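PDB 4W88: xyloglucan-specific endo-beta-1,4-glucanase from Uncultured bacterium, which hydrolyses internal beta-1,4-glucosidic bonds of xyloglucan, a branched plant cell-wall polysaccharide, as a glycoside hydrolase family 5 endoglucanase. Local coordinates for residues N217-Y225 against I265-G273. The protein carries 1 engineered substitution. Numbering follows the deposited sequence.
Sequences NIAVALHTY and IPVVITETG
Ala219 sets its CB 3.8 Å from CB of Pro266, and from there two neighbouring strands run parallel. Val220 N donates to Pro266 O and Val220 O accepts from Val268 N; two residues on, Leu222 N and O repeat the pattern with Val268 O and Thr270 N. Outward, Val220 CG2 meets Ile265 CG2 and Leu222 CB rests 3.9 Å from Ile269 CD1, Val220 and Leu222 packing on helix 246-261 and Ile269 on helix 280-295, whereas Ala221 faces inward, its CB against Thr270 CG2. His223 also points inward. His223 NE2 donates in the ring plane to Thr270 OG1 (2.9 Å), which is bonded to Glu145 too, while ND1 binds Glu149; bonds at both ring nitrogens hold its rotation. Glu271 CB lies over the centre of one face, and the carboxylate reaches on over the rim at CE1, stacked at 24° to the ring. Thr224 N reaches Glu271 O, and Thr224 O accepts from Thr272 OG1 (2.7 Å), which lies above the carbonyl plane. Tyr225, with CG anti to its carbonyl carbon (chi1 -68°), lays a ring face over Thr272 CA and brings OH to the anti side of Glu271 OE1 (2.7 Å). A phenylalanine in its place would probably leave this carboxylate oxygen without the hydroxyl, freer to shift although Arg59 still holds OE2. Tyr225 lines the glycan pocket and Glu271 binds a Tris molecule, an arrangement characteristic of the C-terminal strand ends of a TIM barrel, where family 5 enzymes build their active site.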
ATOM      1  N   ASN A 217      17.786  -5.103   2.183  1.00 20.88           N
ATOM      2  CA  ASN A 217      16.775  -5.129   1.121  1.00 17.58           C
ATOM      3  C   ASN A 217      15.353  -4.906   1.610  1.00 18.75           C
ATOM      4  O   ASN A 217      14.412  -5.608   1.196  1.00 18.97           O
ATOM      5  CB  ASN A 217      16.896  -6.391   0.266  1.00 20.30           C
ATOM      6  CG  ASN A 217      18.196  -6.388  -0.519  1.00 22.60           C
ATOM      7  OD1 ASN A 217      18.478  -5.486  -1.255  1.00 23.96           O
ATOM      8  ND2 ASN A 217      18.984  -7.404  -0.351  1.00 24.32           N
ATOM      9  N   ILE A 218      15.222  -3.841   2.395  1.00 22.90           N
ATOM     10  CA  ILE A 218      13.939  -3.432   2.890  1.00 21.10           C
ATOM     11  C   ILE A 218      13.622  -2.000   2.536  1.00 18.52           C
ATOM     12  O   ILE A 218      14.499  -1.184   2.170  1.00 19.34           O
ATOM     13  CB  ILE A 218      13.803  -3.678   4.404  1.00 19.52           C
ATOM     14  CG1 ILE A 218      14.734  -2.782   5.219  1.00 23.44           C
ATOM     15  CG2 ILE A 218      14.014  -5.122   4.709  1.00 22.60           C
ATOM     16  CD1 ILE A 218      14.200  -1.376   5.480  1.00 29.70           C
ATOM     17  N   ALA A 219      12.336  -1.680   2.642  1.00 18.47           N
ATOM     18  CA  ALA A 219      11.867  -0.283   2.583  1.00 18.80           C
ATOM     19  C   ALA A 219      10.767  -0.132   3.631  1.00 20.81           C
ATOM     20  O   ALA A 219      10.193  -1.120   4.077  1.00 20.81           O
ATOM     21  CB  ALA A 219      11.325   0.084   1.169  1.00 18.99           C
ATOM     22  N   VAL A 220      10.488   1.116   3.961  1.00 17.95           N
ATOM     23  CA  VAL A 220       9.455   1.488   4.907  1.00 16.49           C
ATOM     24  C   VAL A 220       8.267   2.185   4.164  1.00 18.19           C
ATOM     25  O   VAL A 220       8.486   3.151   3.424  1.00 20.27           O
ATOM     26  CB  VAL A 220       9.964   2.397   6.015  1.00 20.01           C
ATOM     27  CG1 VAL A 220       8.806   2.771   6.954  1.00 22.69           C
ATOM     28  CG2 VAL A 220      11.107   1.700   6.766  1.00 22.69           C
ATOM     29  N   ALA A 221       7.069   1.622   4.340  1.00 17.50           N
ATOM     30  CA  ALA A 221       5.849   2.097   3.764  1.00 17.12           C
ATOM     31  C   ALA A 221       5.105   2.965   4.808  1.00 18.43           C
ATOM     32  O   ALA A 221       5.018   2.633   6.029  1.00 17.33           O
ATOM     33  CB  ALA A 221       4.966   0.940   3.337  1.00 19.81           C
ATOM     34  N   LEU A 222       4.600   4.068   4.273  1.00 17.34           N
ATOM     35  CA  LEU A 222       3.706   5.005   4.962  1.00 16.32           C
ATOM     36  C   LEU A 222       2.511   5.308   4.111  1.00 17.08           C
ATOM     37  O   LEU A 222       2.591   5.239   2.912  1.00 17.70           O
ATOM     38  CB  LEU A 222       4.481   6.305   5.340  1.00 19.60           C
ATOM     39  CG  LEU A 222       5.712   6.035   6.172  1.00 19.15           C
ATOM     40  CD1 LEU A 222       6.527   7.282   6.208  1.00 20.59           C
ATOM     41  CD2 LEU A 222       5.384   5.542   7.614  1.00 22.31           C
ATOM     42  N   HIS A 223       1.413   5.751   4.743  1.00 17.68           N
ATOM     43  CA  HIS A 223       0.281   6.265   4.026  1.00 18.56           C
ATOM     44  C   HIS A 223       0.064   7.702   4.461  1.00 18.64           C
ATOM     45  O   HIS A 223      -0.051   7.968   5.639  1.00 21.50           O
ATOM     46  CB  HIS A 223      -0.988   5.485   4.297  1.00 18.93           C
ATOM     47  CG  HIS A 223      -0.964   4.082   3.804  1.00 17.37           C
ATOM     48  ND1 HIS A 223      -1.951   3.142   4.104  1.00 18.51           N
ATOM     49  CD2 HIS A 223      -0.095   3.461   2.979  1.00 17.49           C
ATOM     50  CE1 HIS A 223      -1.651   2.018   3.495  1.00 17.35           C
ATOM     51  NE2 HIS A 223      -0.550   2.196   2.801  1.00 15.79           N
ATOM     52  N   THR A 224       0.029   8.609   3.477  1.00 20.10           N
ATOM     53  CA  THR A 224       0.015  10.010   3.751  1.00 22.78           C
ATOM     54  C   THR A 224      -0.986  10.712   2.857  1.00 23.63           C
ATOM     55  O   THR A 224      -0.642  11.320   1.821  1.00 30.71           O
ATOM     56  CB  THR A 224       1.383  10.703   3.697  1.00 24.31           C
ATOM     57  OG1 THR A 224       2.042  10.448   2.457  1.00 29.41           O
ATOM     58  CG2 THR A 224       2.213  10.255   4.795  1.00 25.41           C
ATOM     59  N   TYR A 225      -2.220  10.587   3.251  1.00 21.87           N
ATOM     60  CA  TYR A 225      -3.314  11.333   2.567  1.00 23.01           C
ATOM     61  C   TYR A 225      -3.449  12.758   3.135  1.00 21.05           C
ATOM     62  O   TYR A 225      -4.495  13.129   3.721  1.00 27.32           O
ATOM     63  CB  TYR A 225      -4.617  10.599   2.779  1.00 21.07           C
ATOM     64  CG  TYR A 225      -4.772   9.229   2.099  1.00 18.45           C
ATOM     65  CD1 TYR A 225      -4.376   8.013   2.731  1.00 19.98           C
ATOM     66  CD2 TYR A 225      -5.453   9.121   0.893  1.00 17.79           C
ATOM     67  CE1 TYR A 225      -4.599   6.783   2.110  1.00 17.33           C
ATOM     68  CE2 TYR A 225      -5.715   7.892   0.288  1.00 15.29           C
ATOM     69  CZ  TYR A 225      -5.306   6.698   0.935  1.00 17.14           C
ATOM     70  OH  TYR A 225      -5.598   5.517   0.325  1.00 17.75           O
ATOM     71  N   ILE A 265      17.378   5.316   4.643  1.00 26.84           N
ATOM     72  CA  ILE A 265      16.417   4.219   4.680  1.00 21.44           C
ATOM     73  C   ILE A 265      15.365   4.469   3.567  1.00 22.61           C
ATOM     74  O   ILE A 265      14.744   5.561   3.525  1.00 23.81           O
ATOM     75  CB  ILE A 265      15.695   4.122   6.058  1.00 23.45           C
ATOM     76  CG1 ILE A 265      16.613   4.066   7.302  1.00 32.66           C
ATOM     77  CG2 ILE A 265      14.737   2.921   6.022  1.00 27.18           C
ATOM     78  CD1 ILE A 265      17.655   3.017   7.207  1.00 40.54           C
ATOM     79  N   PRO A 266      15.188   3.499   2.634  1.00 22.06           N
ATOM     80  CA  PRO A 266      14.199   3.674   1.601  1.00 19.73           C
ATOM     81  C   PRO A 266      12.779   3.828   2.172  1.00 22.23           C
ATOM     82  O   PRO A 266      12.385   3.074   3.056  1.00 21.91           O
ATOM     83  CB  PRO A 266      14.324   2.372   0.765  1.00 22.37           C
ATOM     84  CG  PRO A 266      15.734   1.993   0.906  1.00 24.97           C
ATOM     85  CD  PRO A 266      16.021   2.320   2.357  1.00 21.98           C
ATOM     86  N   VAL A 267      12.052   4.812   1.631  1.00 21.56           N
ATOM     87  CA  VAL A 267      10.675   5.062   1.962  1.00 20.77           C
ATOM     88  C   VAL A 267       9.812   5.044   0.718  1.00 17.30           C
ATOM     89  O   VAL A 267      10.200   5.581  -0.339  1.00 21.11           O
ATOM     90  CB  VAL A 267      10.499   6.434   2.660  1.00 26.67           C
ATOM     91  CG1 VAL A 267       9.043   6.719   2.961  1.00 22.99           C
ATOM     92  CG2 VAL A 267      11.250   6.365   3.934  1.00 29.62           C
ATOM     93  N   VAL A 268       8.657   4.401   0.854  1.00 17.85           N
ATOM     94  CA  VAL A 268       7.659   4.293  -0.211  1.00 16.04           C
ATOM     95  C   VAL A 268       6.285   4.698   0.374  1.00 17.09           C
ATOM     96  O   VAL A 268       5.854   4.192   1.415  1.00 19.43           O
ATOM     97  CB  VAL A 268       7.528   2.846  -0.825  1.00 22.89           C
ATOM     98  CG1 VAL A 268       6.595   2.971  -2.049  1.00 19.53           C
ATOM     99  CG2 VAL A 268       8.830   2.310  -1.262  1.00 29.32           C
ATOM    100  N   ILE A 269       5.607   5.647  -0.267  1.00 16.44           N
ATOM    101  CA  ILE A 269       4.222   5.995   0.086  1.00 15.96           C
ATOM    102  C   ILE A 269       3.256   5.047  -0.656  1.00 15.18           C
ATOM    103  O   ILE A 269       2.949   5.284  -1.823  1.00 16.52           O
ATOM    104  CB  ILE A 269       3.890   7.468  -0.167  1.00 19.11           C
ATOM    105  CG1 ILE A 269       4.938   8.395   0.497  1.00 20.06           C
ATOM    106  CG2 ILE A 269       2.499   7.723   0.263  1.00 19.35           C
ATOM    107  CD1 ILE A 269       5.077   8.266   1.997  1.00 21.86           C
ATOM    108  N   THR A 270       2.767   3.999   0.023  1.00 16.14           N
ATOM    109  CA  THR A 270       2.042   2.987  -0.663  1.00 15.62           C
ATOM    110  C   THR A 270       0.578   3.298  -0.866  1.00 14.44           C
ATOM    111  O   THR A 270      -0.103   2.579  -1.622  1.00 15.42           O
ATOM    112  CB  THR A 270       2.278   1.571  -0.069  1.00 15.13           C
ATOM    113  OG1 THR A 270       1.868   1.534   1.314  1.00 16.04           O
ATOM    114  CG2 THR A 270       3.755   1.194  -0.200  1.00 16.87           C
ATOM    115  N   GLU A 271       0.088   4.363  -0.213  1.00 15.54           N
ATOM    116  CA  GLU A 271      -1.247   4.919  -0.533  1.00 14.88           C
ATOM    117  C   GLU A 271      -1.252   6.422  -0.245  1.00 16.44           C
ATOM    118  O   GLU A 271      -0.713   6.898   0.756  1.00 17.78           O
ATOM    119  CB  GLU A 271      -2.376   4.306   0.303  1.00 15.23           C
ATOM    120  CG  GLU A 271      -2.751   2.862   0.043  1.00 15.80           C
ATOM    121  CD  GLU A 271      -3.842   2.383   0.945  1.00 17.77           C
ATOM    122  OE1 GLU A 271      -4.687   3.242   1.380  1.00 17.41           O
ATOM    123  OE2 GLU A 271      -3.953   1.153   1.163  1.00 17.20           O
ATOM    124  N   THR A 272      -1.854   7.138  -1.188  1.00 16.21           N
ATOM    125  CA  THR A 272      -2.271   8.515  -1.045  1.00 17.57           C
ATOM    126  C   THR A 272      -3.295   8.792  -2.154  1.00 16.05           C
ATOM    127  O   THR A 272      -3.619   7.922  -2.982  1.00 17.65           O
ATOM    128  CB  THR A 272      -1.070   9.476  -1.115  1.00 20.26           C
ATOM    129  OG1 THR A 272      -1.491  10.829  -0.730  1.00 19.25           O
ATOM    130  CG2 THR A 272      -0.444   9.460  -2.490  1.00 19.30           C
ATOM    131  N   GLY A 273      -3.841  10.006  -2.157  1.00 16.83           N
ATOM    132  CA  GLY A 273      -4.866  10.392  -3.128  1.00 19.06           C
ATOM    133  C   GLY A 273      -5.809  11.416  -2.504  1.00 16.73           C
ATOM    134  O   GLY A 273      -5.684  11.735  -1.319  1.00 19.94           O
TER